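Local coordinates for protein VIN1 (Oscarella pearsei, PDB 6BFI) that binds actin filaments as a sponge member of the vinculin family and may play a role in cell-cell adhesion, at residues 381-386 against 478-483; 453-458 against 469-474. All blocks are in the same frame, centred on the assembly; numbering follows the deposited sequence.

Both contacts belong to one helical bundle of a protein built almost wholly of helices and loops. Of the helices involved, 381-390 comes first from the N terminus; the chain then runs through helices 399-427, 432-449 and 452-460 to helix 466-493. Interaction 1 joins the first and last of these and closes a loop of 91 residues. Interaction 2 lies wholly within that loop and closes a short one of ten residues, pairing helix 452-460 with the earlier part of helix 466-493. The centres are about 12 Å apart, and Leu-386 of interaction 1 packs on Ala-456 and Val-453 of interaction 2, so the two contacts touch through Leu-386.

Interaction 1 of 2, residues 381-386 against 478-483; sequences GPIKAL and KWLEAA
Ile-383 reaches from helix 381-390 to Trp-479 and Leu-480 of helix 466-493, a core contact within the helical bundles of the vinculin family. The helices stand well apart here, with 8.7 Å between Ile-383 CA and Leu-480 CA, and side chains span the distance. Ile-383 carries its CG1 branch fully extended, CG1 opposite the backbone N (chi1 -167°) and CD1 trans beyond it (chi2 -180°), which sends the methyl to the root of the tryptophan. Ile-383 CD1 lies 3.8 Å from Trp-479 CB and 3.9 Å from Trp-479 CG, meeting the ring obliquely, and the isoleucine and tryptophan run alongside one another, each pointing toward the other's helix. The other branch serves a second partner: Ile-383 CG2 approaches Leu-480 CD2 at 4.1 Å.

The indole is hemmed in by its own helix. Ala-483 CB lies 3.7 Å above the plane on one face, displaced toward the rim, while Leu-480 CD2 sits in plane at the edge. Phe-410 meets the ring from helix 399-427, and weak hydrogen bonds link the buried NE1 to Ser-449 and Thr-414. An alanine in place of Ile-383 would remove both branches and would probably open a gap beside the indole, leaving Leu-480 CD2 without its partner across the helices. Both branches meet at one ring atom: Trp-479 CE3 lies 4.0 Å from Ile-383 CD1 and 4.2 Å from Ile-383 CG2.

Interaction 2 of 2, residues 453-458 against 469-474; sequences VPAARV and KDYLRT
Leu-472 presses its CD1 methyl against Ala-455 and Ala-456, where helix 452-460 and the following helix 466-493 form an antiparallel helical hairpin. The segment axes approach to 8.9 Å at 156° between their directions, and small residues permit the closeness: Ala-455 CA and Leu-472 CA are 5.4 Å apart. With CG anti to the backbone N (chi1 171°), Leu-472 extends across the interface until Leu-472 CD1 lies 3.7 Å from Ala-456 CB and 3.5 Å from Ala-456 N. Leu-472 CD2 settles beside Ala-456 CA at 3.8 Å, so the leucine fork rests on backbone as much as on methyl groups. Ala-390 of helix 381-390 also packs on Ala-456.

Packing is looser at Tyr-471, whose ring receives Ala-455 CB obliquely, 4.3 Å from Tyr-471 CD2; the ring also touches Ser-207, Ser-208 and Val-211 of helix 185-215 and Val-234 of helix 224-249. The more solvent-facing side of helix 466-493 is polar. There Arg-473 and Asp-470 form a salt bridge with a weak hydrogen bond, and Thr-474 OG1 donates to Asp-470 O at 2.9 Å, tilted 33° from the carbonyl plane. Thr-474 N reaches the same oxygen from the opposite face.

Those polar links stay within one helix, whereas between the two segments the contact is made by apolar side-chain carbons lying on methyls and backbone, which implies that its hold depends on close fit rather than on directional bonds.

Interaction 1 of 2, residues 381-386 against 478-483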
# COMPACT_ATOMS: atom_id res chain seq x y z
N GLY A 381 -17.82 -19.77 -11.47
CA GLY A 381 -18.72 -20.90 -11.56
C GLY A 381 -19.92 -20.83 -10.63
O GLY A 381 -21.08 -20.86 -11.07
N PRO A 382 -19.67 -20.75 -9.32
CA PRO A 382 -20.79 -20.79 -8.36
C PRO A 382 -21.80 -19.66 -8.53
O PRO A 382 -23.01 -19.90 -8.38
CB PRO A 382 -20.09 -20.73 -7.00
CG PRO A 382 -18.75 -21.33 -7.25
CD PRO A 382 -18.37 -20.86 -8.63
N ILE A 383 -21.35 -18.44 -8.82
CA ILE A 383 -22.31 -17.35 -8.97
C ILE A 383 -23.11 -17.52 -10.26
O ILE A 383 -24.27 -17.11 -10.34
CB ILE A 383 -21.61 -15.98 -8.91
CG1 ILE A 383 -22.65 -14.86 -8.76
CG2 ILE A 383 -20.77 -15.74 -10.15
CD1 ILE A 383 -22.05 -13.47 -8.70
N LYS A 384 -22.50 -18.12 -11.29
CA LYS A 384 -23.25 -18.44 -12.50
C LYS A 384 -24.30 -19.50 -12.22
O LYS A 384 -25.44 -19.41 -12.71
CB LYS A 384 -22.30 -18.90 -13.61
CG LYS A 384 -22.99 -19.21 -14.92
CD LYS A 384 -23.73 -18.00 -15.45
CE LYS A 384 -24.41 -18.30 -16.77
NZ LYS A 384 -25.16 -17.12 -17.28
N ALA A 385 -23.95 -20.51 -11.42
CA ALA A 385 -24.93 -21.52 -11.02
C ALA A 385 -26.06 -20.90 -10.21
O ALA A 385 -27.21 -21.33 -10.32
CB ALA A 385 -24.24 -22.63 -10.23
N LEU A 386 -25.75 -19.89 -9.39
CA LEU A 386 -26.80 -19.21 -8.64
C LEU A 386 -27.71 -18.41 -9.56
O LEU A 386 -28.94 -18.44 -9.41
CB LEU A 386 -26.18 -18.30 -7.58
CG LEU A 386 -27.17 -17.43 -6.80
CD1 LEU A 386 -28.11 -18.28 -5.96
CD2 LEU A 386 -26.44 -16.42 -5.94
N LYS A 478 -20.42 -6.92 -11.18
CA LYS A 478 -19.66 -6.25 -10.13
C LYS A 478 -18.91 -7.26 -9.27
O LYS A 478 -17.72 -7.06 -8.96
CB LYS A 478 -20.59 -5.39 -9.26
CG LYS A 478 -21.14 -4.18 -9.98
CD LYS A 478 -20.01 -3.29 -10.48
CE LYS A 478 -20.50 -2.33 -11.55
NZ LYS A 478 -19.39 -1.49 -12.07
N TRP A 479 -19.58 -8.35 -8.89
CA TRP A 479 -18.91 -9.38 -8.11
C TRP A 479 -17.76 -10.00 -8.89
O TRP A 479 -16.67 -10.23 -8.34
CB TRP A 479 -19.90 -10.46 -7.68
CG TRP A 479 -19.30 -11.48 -6.74
CD1 TRP A 479 -19.40 -11.49 -5.37
CD2 TRP A 479 -18.51 -12.62 -7.09
NE1 TRP A 479 -18.72 -12.57 -4.86
CE2 TRP A 479 -18.16 -13.27 -5.89
CE3 TRP A 479 -18.06 -13.14 -8.30
CZ2 TRP A 479 -17.39 -14.43 -5.88
CZ3 TRP A 479 -17.28 -14.29 -8.28
CH2 TRP A 479 -16.96 -14.92 -7.08
N LEU A 480 -17.97 -10.27 -10.18
CA LEU A 480 -16.91 -10.85 -11.00
C LEU A 480 -15.74 -9.89 -11.16
O LEU A 480 -14.58 -10.31 -11.18
CB LEU A 480 -17.46 -11.26 -12.37
CG LEU A 480 -18.34 -12.50 -12.41
CD1 LEU A 480 -18.84 -12.77 -13.83
CD2 LEU A 480 -17.59 -13.71 -11.87
N GLU A 481 -16.02 -8.59 -11.27
CA GLU A 481 -14.95 -7.61 -11.38
C GLU A 481 -14.11 -7.57 -10.10
O GLU A 481 -12.88 -7.69 -10.15
CB GLU A 481 -15.52 -6.23 -11.70
CG GLU A 481 -14.51 -5.10 -11.58
CD GLU A 481 -14.85 -4.12 -10.47
OE1 GLU A 481 -16.06 -3.85 -10.26
OE2 GLU A 481 -13.92 -3.63 -9.81
N ALA A 482 -14.77 -7.41 -8.95
CA ALA A 482 -14.03 -7.36 -7.69
C ALA A 482 -13.25 -8.65 -7.46
O ALA A 482 -12.08 -8.61 -7.06
CB ALA A 482 -15.00 -7.10 -6.53
N ALA A 483 -13.88 -9.80 -7.72
CA ALA A 483 -13.24 -11.08 -7.46
C ALA A 483 -12.06 -11.30 -8.40
O ALA A 483 -11.04 -11.87 -8.00
CB ALA A 483 -14.25 -12.21 -7.59

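Interaction 2 of 2, residues 453-458 against 469-474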
# COMPACT_ATOMS: atom_id res chain seq x y z
N VAL A 453 -27.09 -12.58 -3.29
CA VAL A 453 -28.25 -13.45 -3.01
C VAL A 453 -29.56 -12.68 -3.02
O VAL A 453 -30.54 -13.19 -3.58
CB VAL A 453 -28.01 -14.23 -1.71
CG1 VAL A 453 -29.27 -15.01 -1.33
CG2 VAL A 453 -26.83 -15.18 -1.86
N PRO A 454 -29.67 -11.48 -2.44
CA PRO A 454 -30.96 -10.77 -2.52
C PRO A 454 -31.43 -10.50 -3.94
O PRO A 454 -32.62 -10.68 -4.23
CB PRO A 454 -30.69 -9.46 -1.76
CG PRO A 454 -29.63 -9.83 -0.78
CD PRO A 454 -28.75 -10.80 -1.51
N ALA A 455 -30.53 -10.08 -4.83
CA ALA A 455 -30.94 -9.79 -6.21
C ALA A 455 -31.41 -11.06 -6.92
O ALA A 455 -32.47 -11.08 -7.55
CB ALA A 455 -29.79 -9.14 -6.97
N ALA A 456 -30.62 -12.13 -6.82
CA ALA A 456 -31.01 -13.40 -7.41
C ALA A 456 -32.32 -13.91 -6.82
O ALA A 456 -33.08 -14.59 -7.50
CB ALA A 456 -29.91 -14.44 -7.23
N ARG A 457 -32.60 -13.58 -5.56
CA ARG A 457 -33.86 -13.97 -4.95
C ARG A 457 -35.02 -13.12 -5.47
O ARG A 457 -36.15 -13.61 -5.54
CB ARG A 457 -33.78 -13.88 -3.43
CG ARG A 457 -34.80 -14.75 -2.70
CD ARG A 457 -34.66 -14.65 -1.19
NE ARG A 457 -33.38 -15.14 -0.71
CZ ARG A 457 -33.15 -16.40 -0.35
NH1 ARG A 457 -34.13 -17.30 -0.42
NH2 ARG A 457 -31.95 -16.77 0.08
N VAL A 458 -34.76 -11.86 -5.83
CA VAL A 458 -35.79 -11.06 -6.49
C VAL A 458 -36.11 -11.64 -7.85
O VAL A 458 -37.28 -11.72 -8.25
CB VAL A 458 -35.36 -9.58 -6.59
CG1 VAL A 458 -36.40 -8.79 -7.39
CG2 VAL A 458 -35.16 -8.98 -5.21
N LYS A 469 -33.91 -8.97 -13.86
CA LYS A 469 -32.91 -9.78 -14.55
C LYS A 469 -31.67 -8.96 -14.86
O LYS A 469 -30.54 -9.40 -14.58
CB LYS A 469 -33.52 -10.35 -15.83
CG LYS A 469 -32.63 -11.30 -16.61
CD LYS A 469 -33.33 -11.76 -17.87
CE LYS A 469 -32.67 -12.98 -18.49
NZ LYS A 469 -33.47 -13.51 -19.63
N ASP A 470 -31.85 -7.77 -15.43
CA ASP A 470 -30.72 -6.93 -15.78
C ASP A 470 -29.97 -6.47 -14.54
O ASP A 470 -28.73 -6.36 -14.55
CB ASP A 470 -31.19 -5.73 -16.60
CG ASP A 470 -32.10 -6.12 -17.75
OD1 ASP A 470 -32.15 -7.33 -18.08
OD2 ASP A 470 -32.77 -5.23 -18.32
N TYR A 471 -30.69 -6.19 -13.45
CA TYR A 471 -30.02 -5.79 -12.22
C TYR A 471 -29.21 -6.94 -11.64
O TYR A 471 -28.08 -6.74 -11.18
CB TYR A 471 -31.04 -5.28 -11.20
CG TYR A 471 -30.38 -4.67 -9.98
CD1 TYR A 471 -29.73 -3.45 -10.06
CD2 TYR A 471 -30.41 -5.32 -8.76
CE1 TYR A 471 -29.12 -2.89 -8.96
CE2 TYR A 471 -29.81 -4.77 -7.64
CZ TYR A 471 -29.16 -3.55 -7.75
OH TYR A 471 -28.56 -2.99 -6.65
N LEU A 472 -29.77 -8.16 -11.65
CA LEU A 472 -29.02 -9.32 -11.20
C LEU A 472 -27.76 -9.52 -12.03
O LEU A 472 -26.69 -9.84 -11.49
CB LEU A 472 -29.90 -10.58 -11.25
CG LEU A 472 -29.19 -11.92 -11.01
CD1 LEU A 472 -28.50 -11.95 -9.65
CD2 LEU A 472 -30.16 -13.08 -11.15
N ARG A 473 -27.86 -9.34 -13.35
CA ARG A 473 -26.67 -9.46 -14.19
C ARG A 473 -25.64 -8.39 -13.85
O ARG A 473 -24.44 -8.67 -13.81
CB ARG A 473 -27.06 -9.39 -15.66
CG ARG A 473 -25.88 -9.40 -16.62
CD ARG A 473 -26.35 -9.62 -18.05
NE ARG A 473 -27.55 -8.85 -18.35
CZ ARG A 473 -28.18 -8.87 -19.52
NH1 ARG A 473 -27.71 -9.61 -20.51
NH2 ARG A 473 -29.27 -8.14 -19.70
N THR A 474 -26.10 -7.17 -13.58
CA THR A 474 -25.18 -6.09 -13.23
C THR A 474 -24.44 -6.40 -11.94
O THR A 474 -23.21 -6.25 -11.85
CB THR A 474 -25.94 -4.77 -13.12
OG1 THR A 474 -26.55 -4.45 -14.37
CG2 THR A 474 -24.99 -3.65 -12.73